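Alginate lyase (Bacteroides ovatus, PDB 3NNB) probably depolymerises the polysaccharide alginate by beta-elimination at its glycosidic bonds, working from a largely helical fold. Local coordinates at residues G358-A361 against I362-F366; P189-K192 against K193-E197; I247-F250 against P251-L255. One frame throughout, in Å; residues are numbered along the deposited sequence.

Contact 1 (G358-A361 against I362-F366); sequences GYEA and IGAQF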
loop_
_atom_site.group_PDB
_atom_site.type_symbol
_atom_site.label_atom_id
_atom_site.label_comp_id
_atom_site.label_asym_id
_atom_site.label_seq_id
_atom_site.Cartn_x
_atom_site.Cartn_y
_atom_site.Cartn_z
ATOM N N GLY A 358 -10.012 23.718 -3.727
ATOM C CA GLY A 358 -11.039 23.635 -2.692
ATOM C C GLY A 358 -11.411 22.217 -2.272
ATOM O O GLY A 358 -12.483 21.993 -1.706
ATOM N N TYR A 359 -10.482 21.274 -2.471
ATOM C CA TYR A 359 -10.797 19.887 -2.199
ATOM C C TYR A 359 -10.972 19.576 -0.704
ATOM O O TYR A 359 -11.796 18.748 -0.322
ATOM C CB TYR A 359 -9.698 18.974 -2.731
ATOM C CG TYR A 359 -9.521 18.956 -4.224
ATOM C CD1 TYR A 359 -10.616 18.998 -5.092
ATOM C CD2 TYR A 359 -8.262 18.802 -4.772
ATOM C CE1 TYR A 359 -10.451 18.922 -6.423
ATOM C CE2 TYR A 359 -8.088 18.732 -6.136
ATOM C CZ TYR A 359 -9.186 18.817 -6.955
ATOM O OH TYR A 359 -9.006 18.767 -8.332
ATOM N N GLU A 360 -10.180 20.223 0.150
ATOM C CA GLU A 360 -10.263 19.950 1.589
ATOM C C GLU A 360 -11.608 20.409 2.142
ATOM O O GLU A 360 -12.164 19.738 2.999
ATOM C CB GLU A 360 -9.101 20.597 2.377
ATOM C CG GLU A 360 -9.319 20.623 3.894
ATOM C CD GLU A 360 -9.488 19.251 4.543
ATOM O OE1 GLU A 360 -9.173 18.227 3.903
ATOM O OE2 GLU A 360 -9.925 19.199 5.710
ATOM N N ALA A 361 -12.120 21.546 1.659
ATOM C CA ALA A 361 -13.445 22.040 2.070
ATOM C C ALA A 361 -14.551 21.030 1.765
ATOM O O ALA A 361 -15.429 20.783 2.585
ATOM C CB ALA A 361 -13.745 23.394 1.418
ATOM N N ILE A 362 -14.468 20.402 0.596
ATOM C CA ILE A 362 -15.409 19.348 0.217
ATOM C C ILE A 362 -15.234 18.158 1.156
ATOM O O ILE A 362 -16.199 17.692 1.736
ATOM C CB ILE A 362 -15.230 18.929 -1.257
ATOM C CG1 ILE A 362 -15.538 20.093 -2.197
ATOM C CG2 ILE A 362 -16.126 17.728 -1.594
ATOM C CD1 ILE A 362 -15.263 19.819 -3.685
ATOM N N GLY A 363 -13.995 17.680 1.342
ATOM C CA GLY A 363 -13.748 16.531 2.221
ATOM C C GLY A 363 -14.275 16.786 3.634
ATOM O O GLY A 363 -14.882 15.919 4.235
ATOM N N ALA A 364 -14.055 18.007 4.132
ATOM C CA ALA A 364 -14.405 18.380 5.498
ATOM C C ALA A 364 -15.918 18.434 5.706
ATOM O O ALA A 364 -16.397 18.173 6.814
ATOM C CB ALA A 364 -13.772 19.741 5.840
ATOM N N GLN A 365 -16.658 18.740 4.637
ATOM C CA GLN A 365 -18.120 18.771 4.652
ATOM C C GLN A 365 -18.719 17.401 4.951
ATOM O O GLN A 365 -19.701 17.301 5.671
ATOM C CB GLN A 365 -18.642 19.326 3.318
ATOM C CG GLN A 365 -20.131 19.575 3.251
ATOM C CD GLN A 365 -20.590 20.126 1.891
ATOM O OE1 GLN A 365 -19.786 20.622 1.077
ATOM N NE2 GLN A 365 -21.899 20.042 1.648
ATOM N N PHE A 366 -18.104 16.333 4.448
ATOM C CA PHE A 366 -18.679 14.989 4.563
ATOM C C PHE A 366 -17.947 14.025 5.485
ATOM O O PHE A 366 -18.487 12.986 5.827
ATOM C CB PHE A 366 -18.826 14.374 3.175
ATOM C CG PHE A 366 -19.643 15.238 2.234
ATOM C CD1 PHE A 366 -21.008 15.377 2.440
ATOM C CD2 PHE A 366 -19.046 15.936 1.199
ATOM C CE1 PHE A 366 -21.762 16.183 1.603
ATOM C CE2 PHE A 366 -19.797 16.722 0.369
ATOM C CZ PHE A 366 -21.151 16.859 0.578
#

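Contact 2 (P189-K192 against K193-E197); sequences PKVK and KGMKE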
loop_
_atom_site.group_PDB
_atom_site.type_symbol
_atom_site.label_atom_id
_atom_site.label_comp_id
_atom_site.label_asym_id
_atom_site.label_seq_id
_atom_site.Cartn_x
_atom_site.Cartn_y
_atom_site.Cartn_z
ATOM N N PRO A 189 23.236 -0.097 11.790
ATOM C CA PRO A 189 23.730 -0.216 10.402
ATOM C C PRO A 189 23.621 -1.641 9.824
ATOM O O PRO A 189 23.340 -1.794 8.639
ATOM C CB PRO A 189 25.194 0.240 10.511
ATOM C CG PRO A 189 25.167 1.199 11.684
ATOM C CD PRO A 189 24.171 0.627 12.674
ATOM N N LYS A 190 23.791 -2.672 10.649
ATOM C CA LYS A 190 23.653 -4.047 10.178
ATOM C C LYS A 190 22.198 -4.338 9.788
ATOM O O LYS A 190 21.962 -4.993 8.791
ATOM C CB LYS A 190 24.157 -5.027 11.220
ATOM C CG LYS A 190 24.145 -6.505 10.860
ATOM C CD LYS A 190 24.993 -7.291 11.890
ATOM C CE LYS A 190 25.043 -8.794 11.603
ATOM N NZ LYS A 190 25.411 -9.614 12.829
ATOM N N VAL A 191 21.238 -3.878 10.584
ATOM C CA VAL A 191 19.807 -4.078 10.254
ATOM C C VAL A 191 19.458 -3.342 8.949
ATOM O O VAL A 191 18.829 -3.908 8.049
ATOM C CB VAL A 191 18.895 -3.636 11.415
ATOM C CG1 VAL A 191 17.391 -3.664 10.998
ATOM C CG2 VAL A 191 19.165 -4.544 12.629
ATOM N N LYS A 192 19.930 -2.110 8.820
ATOM C CA LYS A 192 19.664 -1.326 7.651
ATOM C C LYS A 192 20.249 -2.006 6.421
ATOM O O LYS A 192 19.611 -2.097 5.394
ATOM C CB LYS A 192 20.265 0.064 7.811
ATOM C CG LYS A 192 19.896 0.987 6.647
ATOM C CD LYS A 192 20.346 2.442 6.915
ATOM C CE LYS A 192 20.023 3.294 5.681
ATOM N NZ LYS A 192 20.303 4.756 5.804
ATOM N N LYS A 193 21.495 -2.471 6.527
ATOM C CA LYS A 193 22.141 -3.125 5.411
ATOM C C LYS A 193 21.342 -4.382 4.991
ATOM O O LYS A 193 21.179 -4.677 3.809
ATOM C CB LYS A 193 23.555 -3.508 5.804
ATOM C CG LYS A 193 24.368 -4.176 4.716
ATOM C CD LYS A 193 25.819 -4.448 5.196
ATOM C CE LYS A 193 26.612 -5.251 4.163
ATOM N NZ LYS A 193 27.775 -5.911 4.797
ATOM N N GLY A 194 20.906 -5.169 5.969
ATOM C CA GLY A 194 20.143 -6.376 5.687
ATOM C C GLY A 194 18.828 -6.082 4.981
ATOM O O GLY A 194 18.456 -6.786 4.026
HETATM N N MSE A 195 18.139 -5.046 5.442
HETATM C CA MSE A 195 16.888 -4.637 4.814
HETATM C C MSE A 195 17.099 -4.104 3.378
HETATM O O MSE A 195 16.337 -4.421 2.441
HETATM C CB MSE A 195 16.167 -3.615 5.691
HETATM C CG MSE A 195 15.634 -4.203 6.996
HETATM SE SE MSE A 195 14.522 -5.762 6.836
HETATM C CE MSE A 195 13.269 -5.092 5.507
ATOM N N LYS A 196 18.109 -3.265 3.193
ATOM C CA LYS A 196 18.409 -2.753 1.847
ATOM C C LYS A 196 18.811 -3.903 0.912
ATOM O O LYS A 196 18.448 -3.897 -0.265
ATOM C CB LYS A 196 19.497 -1.695 1.900
ATOM C CG LYS A 196 19.006 -0.416 2.535
ATOM C CD LYS A 196 20.122 0.623 2.730
ATOM C CE LYS A 196 20.543 1.308 1.435
ATOM N NZ LYS A 196 21.435 0.450 0.603
ATOM N N GLU A 197 19.543 -4.891 1.425
ATOM C CA GLU A 197 19.941 -6.060 0.617
ATOM C C GLU A 197 18.720 -6.896 0.216
ATOM O O GLU A 197 18.617 -7.338 -0.913
ATOM C CB GLU A 197 20.986 -6.919 1.339
ATOM C CG GLU A 197 22.396 -6.288 1.304
ATOM C CD GLU A 197 23.470 -7.095 2.023
ATOM O OE1 GLU A 197 23.151 -8.127 2.628
ATOM O OE2 GLU A 197 24.644 -6.678 1.969
#

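Contact 3 (I247-F250 against P251-L255); sequences IQEF and PEKRL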
loop_
_atom_site.group_PDB
_atom_site.type_symbol
_atom_site.label_atom_id
_atom_site.label_comp_id
_atom_site.label_asym_id
_atom_site.label_seq_id
_atom_site.Cartn_x
_atom_site.Cartn_y
_atom_site.Cartn_z
ATOM N N ILE A 247 9.304 6.970 -12.907
ATOM C CA ILE A 247 8.497 8.205 -12.740
ATOM C C ILE A 247 8.239 8.904 -14.064
ATOM O O ILE A 247 7.107 9.291 -14.381
ATOM C CB ILE A 247 9.153 9.163 -11.736
ATOM C CG1 ILE A 247 9.099 8.555 -10.309
ATOM C CG2 ILE A 247 8.458 10.555 -11.737
ATOM C CD1 ILE A 247 9.977 9.252 -9.259
ATOM N N GLN A 248 9.293 9.081 -14.855
ATOM C CA GLN A 248 9.159 9.809 -16.109
ATOM C C GLN A 248 8.258 9.115 -17.096
ATOM O O GLN A 248 7.556 9.782 -17.837
ATOM C CB GLN A 248 10.549 10.131 -16.675
ATOM C CG GLN A 248 11.173 11.251 -15.790
ATOM C CD GLN A 248 12.631 11.538 -16.048
ATOM O OE1 GLN A 248 13.313 10.809 -16.773
ATOM N NE2 GLN A 248 13.132 12.590 -15.405
ATOM N N GLU A 249 8.220 7.790 -17.056
ATOM C CA GLU A 249 7.358 7.005 -17.925
ATOM C C GLU A 249 5.922 6.830 -17.426
ATOM O O GLU A 249 5.028 6.405 -18.185
ATOM C CB GLU A 249 7.987 5.641 -18.175
ATOM C CG GLU A 249 9.286 5.752 -18.917
ATOM C CD GLU A 249 9.937 4.406 -19.200
ATOM O OE1 GLU A 249 9.426 3.335 -18.799
ATOM O OE2 GLU A 249 10.983 4.448 -19.857
ATOM N N PHE A 250 5.695 7.164 -16.150
ATOM C CA PHE A 250 4.426 6.857 -15.478
ATOM C C PHE A 250 3.188 7.555 -16.093
ATOM O O PHE A 250 2.162 6.908 -16.282
ATOM C CB PHE A 250 4.597 7.103 -13.972
ATOM C CG PHE A 250 3.403 6.803 -13.110
ATOM C CD1 PHE A 250 3.217 5.521 -12.571
ATOM C CD2 PHE A 250 2.519 7.808 -12.758
ATOM C CE1 PHE A 250 2.172 5.270 -11.723
ATOM C CE2 PHE A 250 1.472 7.550 -11.923
ATOM C CZ PHE A 250 1.333 6.292 -11.373
ATOM N N PRO A 251 3.291 8.824 -16.483
ATOM C CA PRO A 251 2.060 9.437 -17.050
ATOM C C PRO A 251 1.565 8.734 -18.294
ATOM O O PRO A 251 0.380 8.370 -18.365
ATOM C CB PRO A 251 2.503 10.887 -17.328
ATOM C CG PRO A 251 3.548 11.125 -16.216
ATOM C CD PRO A 251 4.329 9.856 -16.225
ATOM N N GLU A 252 2.436 8.489 -19.271
ATOM C CA GLU A 252 2.010 7.842 -20.505
ATOM C C GLU A 252 1.666 6.374 -20.299
ATOM O O GLU A 252 0.689 5.895 -20.838
ATOM C CB GLU A 252 3.077 7.988 -21.604
ATOM C CG GLU A 252 3.219 9.409 -22.114
ATOM C CD GLU A 252 4.271 9.551 -23.204
ATOM O OE1 GLU A 252 4.314 8.708 -24.126
ATOM O OE2 GLU A 252 5.045 10.520 -23.134
ATOM N N LYS A 253 2.444 5.659 -19.477
ATOM C CA LYS A 253 2.248 4.228 -19.303
ATOM C C LYS A 253 1.023 3.886 -18.463
ATOM O O LYS A 253 0.322 2.888 -18.752
ATOM C CB LYS A 253 3.481 3.604 -18.661
ATOM C CG LYS A 253 3.502 2.084 -18.684
ATOM C CD LYS A 253 4.803 1.523 -18.044
ATOM C CE LYS A 253 6.056 1.908 -18.787
ATOM N NZ LYS A 253 6.000 1.453 -20.219
ATOM N N ARG A 254 0.746 4.732 -17.470
ATOM C CA ARG A 254 -0.277 4.424 -16.455
ATOM C C ARG A 254 -1.428 5.443 -16.451
ATOM O O ARG A 254 -2.575 5.087 -16.666
ATOM C CB ARG A 254 0.327 4.317 -15.049
ATOM C CG ARG A 254 1.501 3.368 -14.949
ATOM C CD ARG A 254 1.175 1.931 -15.377
ATOM N NE ARG A 254 2.382 1.113 -15.291
ATOM C CZ ARG A 254 2.451 -0.171 -15.617
ATOM N NH1 ARG A 254 1.417 -0.796 -16.136
ATOM N NH2 ARG A 254 3.579 -0.821 -15.427
ATOM N N LEU A 255 -1.131 6.723 -16.239
ATOM C CA LEU A 255 -2.210 7.689 -16.092
ATOM C C LEU A 255 -3.034 7.834 -17.361
ATOM O O LEU A 255 -4.251 7.850 -17.322
ATOM C CB LEU A 255 -1.688 9.090 -15.691
ATOM C CG LEU A 255 -0.961 9.138 -14.344
ATOM C CD1 LEU A 255 -0.444 10.538 -14.085
ATOM C CD2 LEU A 255 -1.819 8.610 -13.146
HETATM O O HOH W 1 5.274 9.610 -19.522
#

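Contact 1 (G358-A361 against I362-F366)
Ile362 brings CG1 to 3.6 Å from Gly358 O, with CB leaning on the carbonyl oxygen of Tyr359. Its chi1 of -63° sets CG1 opposite the carbonyl carbon, back toward the preceding turn. Two residues on, Ala364 packs CB 3.3 Å from Glu360 O. That same oxygen takes the N-H of Ala364 at 2.8 Å from Ala364 N to Glu360 O. Together these residues make up the short helix 359-366, with Gly358 at its N-cap position and at positive phi. The first bond of the ladder, Ile362 N to Gly358 O, is weak at 3.4 Å; the next, Gly363 N to Tyr359 O, is firm at 3.0 Å and nearly straight. Glu360 bends at chi2 (60°), so that OE2 comes back to within 3.9 Å of Ala364 CB. Its charge is met by arginines beyond this turn: OE1 by Arg348 of helix 336-351, OE2 by Arg367, just past the helix end. Further out, Tyr359 is buried between helices 310-317 and 336-351, while Ile362 reaches Leu347 and Ile318.

Contact 2 (P189-K192 against K193-E197)
Lys193 and Pro189 are joined through peptide units, the flat groups that meet here in place of rings: Lys193 N is 2.9 Å from Pro189 O, and Gly194, Met195 and Lys196 repeat the bond to Lys190, Val191 and Lys192. This is the first two and a half turns of the alpha-helix 189-208, a plain i to i+4 ladder. Just before it, Thr188 OG1 is hydrogen-bonded to Val191 N. Much of the side-chain contact is made by lysine methylenes. Lys193 sets CB 3.3 Å from Pro189 O before its extended chain leads away. Lys192 and Lys196 run side by side in the same direction, methylene against methylene, though Lys196 was modelled in two conformers and this pairing is uncertain in detail. Lys192 is extended throughout, with CG anti to the backbone N (chi1 -175°), and its long arm delivers NZ to a salt bridge with Glu182. Glu182 also belongs to the sodium site, together with Ser184 and Phe187, so the salt bridge ties Lys192 to a residue of that site. The ring of Pro189 lies about 5 Å from the sodium ion. The buried side of the helix faces helix 121-136, where Val191 touches Val128 and Met195, a selenomethionine, touches Phe135. Met195 also meets Tyr236 of helix 221-236. Within this stretch the apolar pair is loose, Val191 CG1 to Met195 CG being 4.4 Å, while Met195 CG sits closer to the backbone, 3.4 Å from Val191 O.

Contact 3 (I247-F250 against P251-L255)
Phe250 has Arg254 over one face of its ring and Leu255 against it at a slant, and this is the tight half of the contact. Arg254 CB stands 4.1 Å from the ring centroid, 19° off the normal, a CH-pi contact, and Arg254 CG reaches 3.6 Å from Phe250 CD1. Leu255 CD2 is 3.7 Å from Phe250 CE2. The ring is swung under the following turn because its CG is anti to the backbone N (chi1 -178°). Underneath, Phe250 O accepts two N-H groups from opposite faces of its plane: Arg254 N at 2.9 Å and Leu255 N at 3.3 Å. The second is a pi-type turn in helix 240-258. The helix kinks just ahead of it, where Pro251 has no hydrogen to give and sets CD 3.4 Å from Ile247 O.

The outer side is looser. A water bridges Gln248 O and Glu252 N, replacing the direct bond that the kink breaks. Glu249 and Lys253 lie alongside each other, but Glu249 OE1 and Lys253 NZ stay 4.2 Å apart, too far for a salt bridge; Glu249 is paired through OE2 with Lys245. Inward, Phe250 packs on Met288 of helix 274-293 and Leu224 of helix 221-236. Bent at chi2, Arg254 covers the phenyl ring with its aliphatic stem while its guanidinium reaches Asp227 and Gln216 O; the charge is probably balanced by that aspartate, from the neighbouring helix 221-236.

From the N terminus the chain passes contact 2, then contact 3, then contact 1. Each closes no more than turns of its own helix, and they follow in series without nesting or crossing. Contacts 2 and 3 share a neighbour: helix 221-236 offers Tyr236 to residues 193-197 and packs against residues 247-255. Their centres are about 31 Å apart. Contacts 3 and 1, about 28 Å between centres, are related through the loop after helix 274-293, where Ile299 meets the former and Tyr300 the latter. Contact 1 packs against helices 310-317 and 336-351, on the opposite side of the chain's centre from contact 2.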